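Side-chain contacts in putative xanthine dehydrogenase YAGS fad-binding subunit (Escherichia coli, PDB 5G5G), which probably oxidises aldehydes in the periplasm, serving as the large molybdenum-cofactor-binding subunit of a three-chain enzyme of the xanthine dehydrogenase family: residues C[219-223]-C[224-228]; C[375-378]-C[379-383]; C[479-483]-C[484-488]. All blocks are in the same frame, centred on the assembly; numbering follows the deposited sequence.

Interaction 1. Residues C[219-223]-C[224-228]; sequences DLAKT and LKVPV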
loop_
_atom_site.group_PDB
_atom_site.type_symbol
_atom_site.label_atom_id
_atom_site.label_comp_id
_atom_site.label_asym_id
_atom_site.label_seq_id
_atom_site.Cartn_x
_atom_site.Cartn_y
_atom_site.Cartn_z
ATOM N N ASP C 219 -7.068 -16.777 -20.501
ATOM C CA ASP C 219 -6.599 -17.603 -19.383
ATOM C C ASP C 219 -7.771 -18.139 -18.608
ATOM O O ASP C 219 -7.723 -19.300 -18.144
ATOM C CB ASP C 219 -5.619 -16.845 -18.495
ATOM C CG ASP C 219 -4.297 -16.546 -19.232
ATOM O OD1 ASP C 219 -4.093 -17.155 -20.301
ATOM O OD2 ASP C 219 -3.461 -15.735 -18.786
ATOM N N LEU C 220 -8.798 -17.323 -18.434
ATOM C CA LEU C 220 -9.995 -17.822 -17.668
ATOM C C LEU C 220 -10.685 -18.930 -18.474
ATOM O O LEU C 220 -11.072 -19.980 -17.936
ATOM C CB LEU C 220 -10.981 -16.703 -17.384
ATOM C CG LEU C 220 -12.208 -17.098 -16.564
ATOM C CD1 LEU C 220 -11.822 -17.824 -15.290
ATOM C CD2 LEU C 220 -13.047 -15.879 -16.250
ATOM N N ALA C 221 -10.847 -18.674 -19.776
ATOM C CA ALA C 221 -11.428 -19.688 -20.656
ATOM C C ALA C 221 -10.624 -20.980 -20.643
ATOM O O ALA C 221 -11.202 -22.051 -20.553
ATOM C CB ALA C 221 -11.621 -19.163 -22.077
ATOM N N LYS C 222 -9.291 -20.908 -20.708
ATOM C CA LYS C 222 -8.488 -22.133 -20.692
ATOM C C LYS C 222 -8.600 -22.880 -19.365
ATOM O O LYS C 222 -8.571 -24.114 -19.324
ATOM C CB LYS C 222 -7.019 -21.806 -20.961
ATOM C CG LYS C 222 -6.109 -23.010 -21.079
ATOM C CD LYS C 222 -4.721 -22.585 -21.568
ATOM C CE LYS C 222 -3.624 -23.646 -21.332
ATOM N NZ LYS C 222 -3.409 -24.699 -22.348
ATOM N N THR C 223 -8.649 -22.130 -18.273
ATOM C CA THR C 223 -8.746 -22.728 -16.951
ATOM C C THR C 223 -10.092 -23.436 -16.768
ATOM O O THR C 223 -10.176 -24.590 -16.270
ATOM C CB THR C 223 -8.553 -21.660 -15.845
ATOM O OG1 THR C 223 -7.320 -20.939 -16.041
ATOM C CG2 THR C 223 -8.505 -22.316 -14.500
ATOM N N LEU C 224 -11.156 -22.765 -17.155
ATOM C CA LEU C 224 -12.504 -23.357 -17.119
ATOM C C LEU C 224 -12.770 -24.417 -18.171
ATOM O O LEU C 224 -13.760 -25.173 -18.027
ATOM C CB LEU C 224 -13.551 -22.285 -17.336
ATOM C CG LEU C 224 -13.640 -21.229 -16.202
ATOM C CD1 LEU C 224 -14.620 -20.131 -16.596
ATOM C CD2 LEU C 224 -14.063 -21.916 -14.916
ATOM N N LYS C 225 -11.939 -24.445 -19.223
ATOM C CA LYS C 225 -12.151 -25.359 -20.392
ATOM C C LYS C 225 -13.434 -25.051 -21.116
ATOM O O LYS C 225 -14.274 -25.913 -21.389
ATOM C CB LYS C 225 -12.087 -26.824 -19.968
ATOM C CG LYS C 225 -10.802 -27.230 -19.264
ATOM C CD LYS C 225 -10.892 -28.670 -18.748
ATOM C CE LYS C 225 -9.540 -29.367 -18.746
ATOM N NZ LYS C 225 -9.398 -30.350 -19.874
ATOM N N VAL C 226 -13.595 -23.795 -21.447
ATOM C CA VAL C 226 -14.755 -23.311 -22.191
ATOM C C VAL C 226 -14.234 -22.512 -23.389
ATOM O O VAL C 226 -13.086 -22.061 -23.376
ATOM C CB VAL C 226 -15.738 -22.450 -21.356
ATOM C CG1 VAL C 226 -16.247 -23.214 -20.146
ATOM C CG2 VAL C 226 -15.137 -21.109 -20.937
ATOM N N PRO C 227 -15.066 -22.358 -24.423
ATOM C CA PRO C 227 -14.636 -21.549 -25.576
ATOM C C PRO C 227 -14.406 -20.118 -25.170
ATOM O O PRO C 227 -15.234 -19.515 -24.486
ATOM C CB PRO C 227 -15.841 -21.640 -26.528
ATOM C CG PRO C 227 -16.417 -22.973 -26.234
ATOM C CD PRO C 227 -16.344 -23.058 -24.716
ATOM N N VAL C 228 -13.299 -19.558 -25.611
ATOM C CA VAL C 228 -13.001 -18.178 -25.317
ATOM C C VAL C 228 -14.081 -17.201 -25.785
ATOM O O VAL C 228 -14.291 -16.139 -25.207
ATOM C CB VAL C 228 -11.608 -17.805 -25.896
ATOM C CG1 VAL C 228 -11.666 -17.660 -27.393
ATOM C CG2 VAL C 228 -11.104 -16.535 -25.264
#

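Interaction 2. Residues C[375-378]-C[379-383]; sequences DPVE and FRILN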
loop_
_atom_site.group_PDB
_atom_site.type_symbol
_atom_site.label_atom_id
_atom_site.label_comp_id
_atom_site.label_asym_id
_atom_site.label_seq_id
_atom_site.Cartn_x
_atom_site.Cartn_y
_atom_site.Cartn_z
ATOM N N ASP C 375 33.203 12.564 -8.493
ATOM C CA ASP C 375 31.794 12.886 -8.193
ATOM C C ASP C 375 30.878 11.871 -8.881
ATOM O O ASP C 375 31.058 11.546 -10.038
ATOM C CB ASP C 375 31.470 14.318 -8.656
ATOM C CG ASP C 375 30.009 14.638 -8.559
ATOM O OD1 ASP C 375 29.303 14.353 -9.539
ATOM O OD2 ASP C 375 29.569 15.157 -7.514
ATOM N N PRO C 376 29.862 11.369 -8.168
ATOM C CA PRO C 376 29.071 10.270 -8.732
ATOM C C PRO C 376 28.225 10.652 -9.956
ATOM O O PRO C 376 27.897 9.785 -10.772
ATOM C CB PRO C 376 28.168 9.811 -7.558
ATOM C CG PRO C 376 28.244 10.906 -6.591
ATOM C CD PRO C 376 29.537 11.636 -6.777
ATOM N N VAL C 377 27.884 11.927 -10.095
ATOM C CA VAL C 377 27.196 12.382 -11.331
ATOM C C VAL C 377 28.197 12.358 -12.458
ATOM O O VAL C 377 27.933 11.779 -13.489
ATOM C CB VAL C 377 26.587 13.785 -11.182
ATOM C CG1 VAL C 377 26.077 14.302 -12.525
ATOM C CG2 VAL C 377 25.503 13.805 -10.118
ATOM N N GLU C 378 29.365 12.977 -12.265
ATOM C CA GLU C 378 30.402 12.975 -13.297
ATOM C C GLU C 378 30.853 11.568 -13.687
ATOM O O GLU C 378 31.172 11.313 -14.842
ATOM C CB GLU C 378 31.625 13.779 -12.845
ATOM C CG GLU C 378 31.368 15.297 -12.814
ATOM C CD GLU C 378 30.940 15.894 -14.175
ATOM O OE1 GLU C 378 31.305 15.404 -15.281
ATOM O OE2 GLU C 378 30.206 16.891 -14.132
ATOM N N PHE C 379 30.871 10.661 -12.700
ATOM C CA PHE C 379 31.271 9.296 -12.956
ATOM C C PHE C 379 30.347 8.601 -13.935
ATOM O O PHE C 379 30.799 7.890 -14.789
ATOM C CB PHE C 379 31.344 8.489 -11.637
ATOM C CG PHE C 379 31.922 7.116 -11.803
ATOM C CD1 PHE C 379 33.290 6.942 -11.937
ATOM C CD2 PHE C 379 31.103 6.002 -11.801
ATOM C CE1 PHE C 379 33.846 5.682 -12.082
ATOM C CE2 PHE C 379 31.657 4.728 -11.900
ATOM C CZ PHE C 379 33.016 4.563 -12.047
ATOM N N ARG C 380 29.046 8.784 -13.771
ATOM C CA ARG C 380 28.042 8.236 -14.703
ATOM C C ARG C 380 28.142 8.894 -16.060
ATOM O O ARG C 380 28.076 8.210 -17.075
ATOM C CB ARG C 380 26.639 8.355 -14.121
ATOM C CG ARG C 380 26.422 7.493 -12.900
ATOM C CD ARG C 380 24.991 7.673 -12.380
ATOM N NE ARG C 380 24.692 6.703 -11.318
ATOM C CZ ARG C 380 25.114 6.820 -10.059
ATOM N NH1 ARG C 380 25.820 7.872 -9.669
ATOM N NH2 ARG C 380 24.791 5.880 -9.156
ATOM N N ILE C 381 28.396 10.197 -16.115
ATOM C CA ILE C 381 28.516 10.885 -17.396
ATOM C C ILE C 381 29.719 10.320 -18.152
ATOM O O ILE C 381 29.620 10.043 -19.360
ATOM C CB ILE C 381 28.580 12.420 -17.203
ATOM C CG1 ILE C 381 27.201 12.921 -16.728
ATOM C CG2 ILE C 381 28.955 13.135 -18.515
ATOM C CD1 ILE C 381 27.218 14.353 -16.183
ATOM N N LEU C 382 30.874 10.207 -17.466
ATOM C CA LEU C 382 32.066 9.643 -18.055
ATOM C C LEU C 382 31.850 8.269 -18.684
ATOM O O LEU C 382 32.557 7.931 -19.624
ATOM C CB LEU C 382 33.129 9.512 -16.984
ATOM C CG LEU C 382 34.544 9.219 -17.320
ATOM C CD1 LEU C 382 35.136 10.494 -17.938
ATOM C CD2 LEU C 382 35.313 8.816 -16.053
ATOM N N ASN C 383 30.967 7.463 -18.066
ATOM C CA ASN C 383 30.695 6.075 -18.461
ATOM C C ASN C 383 29.381 5.879 -19.260
ATOM O O ASN C 383 28.817 4.785 -19.336
ATOM C CB ASN C 383 30.725 5.212 -17.181
ATOM C CG ASN C 383 32.136 4.988 -16.720
ATOM O OD1 ASN C 383 32.906 4.385 -17.449
ATOM N ND2 ASN C 383 32.525 5.593 -15.596
#

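Interaction 3. Residues C[479-483]-C[484-488]; sequences TAAEM and LGVPL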
loop_
_atom_site.group_PDB
_atom_site.type_symbol
_atom_site.label_atom_id
_atom_site.label_comp_id
_atom_site.label_asym_id
_atom_site.label_seq_id
_atom_site.Cartn_x
_atom_site.Cartn_y
_atom_site.Cartn_z
ATOM N N THR C 479 -5.640 11.991 -27.703
ATOM C CA THR C 479 -5.187 11.483 -29.006
ATOM C C THR C 479 -6.250 11.597 -30.073
ATOM O O THR C 479 -6.048 12.194 -31.150
ATOM C CB THR C 479 -4.666 10.038 -28.899
ATOM O OG1 THR C 479 -3.597 9.978 -27.931
ATOM C CG2 THR C 479 -4.178 9.541 -30.261
ATOM N N ALA C 480 -7.449 11.118 -29.760
ATOM C CA ALA C 480 -8.536 11.249 -30.695
ATOM C C ALA C 480 -8.921 12.711 -30.993
ATOM O O ALA C 480 -9.154 13.088 -32.143
ATOM C CB ALA C 480 -9.730 10.457 -30.229
ATOM N N ALA C 481 -8.968 13.537 -29.941
ATOM C CA ALA C 481 -9.279 14.934 -30.120
ATOM C C ALA C 481 -8.261 15.601 -31.072
ATOM O O ALA C 481 -8.620 16.409 -31.942
ATOM C CB ALA C 481 -9.293 15.632 -28.761
ATOM N N GLU C 482 -6.980 15.310 -30.848
ATOM C CA GLU C 482 -5.920 15.869 -31.656
ATOM C C GLU C 482 -6.082 15.471 -33.110
ATOM O O GLU C 482 -5.966 16.309 -34.008
ATOM C CB GLU C 482 -4.551 15.390 -31.175
ATOM C CG GLU C 482 -3.399 16.138 -31.840
ATOM C CD GLU C 482 -3.121 17.489 -31.186
ATOM O OE1 GLU C 482 -2.823 17.495 -29.950
ATOM O OE2 GLU C 482 -3.176 18.509 -31.892
ATOM N N MET C 483 -6.335 14.187 -33.331
ATOM C CA MET C 483 -6.417 13.650 -34.713
ATOM C C MET C 483 -7.620 14.165 -35.502
ATOM O O MET C 483 -7.544 14.322 -36.717
ATOM C CB MET C 483 -6.431 12.140 -34.651
ATOM C CG MET C 483 -5.130 11.519 -34.176
ATOM S SD MET C 483 -3.746 11.801 -35.265
ATOM C CE MET C 483 -4.100 10.780 -36.697
ATOM N N LEU C 484 -8.727 14.406 -34.809
ATOM C CA LEU C 484 -9.988 14.752 -35.444
ATOM C C LEU C 484 -10.296 16.231 -35.398
ATOM O O LEU C 484 -11.242 16.660 -36.048
ATOM C CB LEU C 484 -11.143 13.904 -34.860
ATOM C CG LEU C 484 -11.000 12.437 -35.286
ATOM C CD1 LEU C 484 -11.796 11.552 -34.373
ATOM C CD2 LEU C 484 -11.459 12.231 -36.703
ATOM N N GLY C 485 -9.491 17.017 -34.673
ATOM C CA GLY C 485 -9.678 18.475 -34.577
ATOM C C GLY C 485 -10.897 18.881 -33.742
ATOM O O GLY C 485 -11.536 19.904 -34.028
ATOM N N VAL C 486 -11.243 18.069 -32.745
ATOM C CA VAL C 486 -12.396 18.346 -31.873
ATOM C C VAL C 486 -11.917 18.663 -30.448
ATOM O O VAL C 486 -10.766 18.360 -30.102
ATOM C CB VAL C 486 -13.458 17.243 -31.844
ATOM C CG1 VAL C 486 -14.048 17.047 -33.228
ATOM C CG2 VAL C 486 -12.909 15.938 -31.277
ATOM N N PRO C 487 -12.783 19.341 -29.648
ATOM C CA PRO C 487 -12.357 19.678 -28.281
ATOM C C PRO C 487 -12.249 18.387 -27.484
ATOM O O PRO C 487 -13.008 17.459 -27.756
ATOM C CB PRO C 487 -13.526 20.544 -27.751
ATOM C CG PRO C 487 -14.236 21.053 -28.964
ATOM C CD PRO C 487 -14.113 19.910 -29.953
ATOM N N LEU C 488 -11.365 18.355 -26.511
ATOM C CA LEU C 488 -11.255 17.201 -25.627
ATOM C C LEU C 488 -12.618 16.765 -25.042
ATOM O O LEU C 488 -12.918 15.558 -24.980
ATOM C CB LEU C 488 -10.277 17.487 -24.501
ATOM C CG LEU C 488 -10.055 16.353 -23.501
ATOM C CD1 LEU C 488 -9.487 15.114 -24.188
ATOM C CD2 LEU C 488 -9.106 16.890 -22.434
#

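Interaction 1. Residues C[219-223]-C[224-228]
Leu224 meets Leu220 one turn back and makes the last regular bond of helix 213-224, its N lying 2.9 Å from Leu220 O. Its CG stands anti to its own carbonyl carbon (chi1 -66°), which lays the branch against the preceding turn: Leu224 CG comes within 3.3 Å of Leu220 O, and the CD1 methyls of Leu224 and Leu220 touch at 3.9 Å, one chain slanting across the other. At Lys225 the backbone leaves the helix with a positive phi (63°). Lys225 N has two weak bonds, to Ala221 O at 2.8 Å and to Lys222 O at 3.4 Å, and the exposed side chain touches Val88. Val226 N then turns back to Ala221 O, a 3.1 Å bond that is nearly straight at 170°; with the weak Lys225 to Lys222 bond it completes a Schellman motif in which Lys225 is the C-prime residue. One methyl of Val226, CG2, sits 4.0 Å from Ala221 CA. Beyond Pro227 the chain doubles back along the helix, and Val228 CB packs 4.1 Å from Ala221 CB; the single methyl of Ala221 is consistent with this close approach. The helix links parallel neighbouring strands 203-208 and 231-234 in a beta-alpha-beta crossover: Leu220 packs on Leu204, Leu206 and Ile233, while Leu224 packs on Leu204 and on Leu253, Ala256 and Leu257 of helix 250-262.

Interaction 2. Residues C[375-378]-C[379-383]
Arg380 reaches back along its own helix to Pro376, its chain extended from CG to NE. With CG anti to Arg380's own carbonyl carbon (chi1 -66°), the chain runs past Pro376 O and brings NH1 to 3.0 Å from that oxygen, a weak, bent bond. Pro376 CB lies in the guanidinium plane at its edge, 3.7 Å from Arg380 NH1. The stronger partner is Glu362 of helix 354-372, salt-bridged to Arg380 NE. A leucine in its place would probably leave the Glu362 carboxylate without its ion-pair mate and Pro376 O without its side-chain donor. Val377 and Ile381 instead lie side by side and point the same way, Val377 CG1 touching Ile381 CD1 at 3.8 Å, with Leu405 and Ile402 of helix 401-412 beside them. Farther on, Asn383 ND2 stands 3.6 Å above the centre of the Phe379 ring while donating to Phe379 O at 3.0 Å and to Gly297 O. At the other end Asp375 OD1 accepts Glu378 N at 3.1 Å through its anti lone pair and Val377 N more weakly, leaving OD2 to bond Trp414 NE1. An aspartate N-cap followed by proline in the first turn is a classic helix start.

Interaction 3. Residues C[479-483]-C[484-488]
Ala481 lies at the centre of this helix end, touching the departing chain through both its carbonyl and its methyl. Two N-H groups converge on Ala481 O: Val486 N at 3.2 Å, in the carbonyl plane and on a lone pair, and Gly485 N at 2.9 Å, a weak bond, bent to 124° at the hydrogen. The methyl carbon Ala481 CB rests 3.4 Å from Val486 O and 4.0 Å from Leu488 CA, while Val486 CG2 closes over Ala481 CA at 3.9 Å. One residue earlier, Leu484 N bonds to Ala480 O at 3.0 Å, and Leu484 CB leans on the same oxygen at 3.5 Å. Around this turn lies a second shell. Met483, its chain bent at chi2 and chi3, touches Tyr520, Cys523 and Met524 of helix 511-534, and its carbonyl oxygen takes a hydrogen bond from Arg527. Glu482 is buried, yet both its oxygens are satisfied: OE1 accepts from the backbone N of Val17 and Val18, OE2 from that of Lys16. On the sheet side, Ala480 packs on Val461 of strand 459-462 and Val491 of strand 491-494, Leu484 on Val459, and Val486 on Val459 and Val491. Gly485, with phi of 72°, is the positive-phi residue at which many helices end, here closing the helical leg of a beta-alpha-beta crossover between those two parallel strands.

Overall arrangement
The three contacts are separate local sites, with nearest atoms at least about 27 Å apart. Interactions 1 and 3 are close counterparts, in the first and second molybdopterin cofactor-binding domains respectively: each finishes a helix that joins two parallel strands, with an alanine facing the returning Val-Pro chain. They differ at the positive-phi residue, an exposed lysine in 219-228 and a glycine in 479-488, and in setting, since interaction 3 is buried and interaction 1 only partly so. Interaction 2, also partly buried and in the first of these domains but across the centre of the chain from interaction 1, spans a short helix from its start, and there capping carboxylate and guanidinium chemistry is added to the backbone bonds and apolar contacts that make up most of the other two.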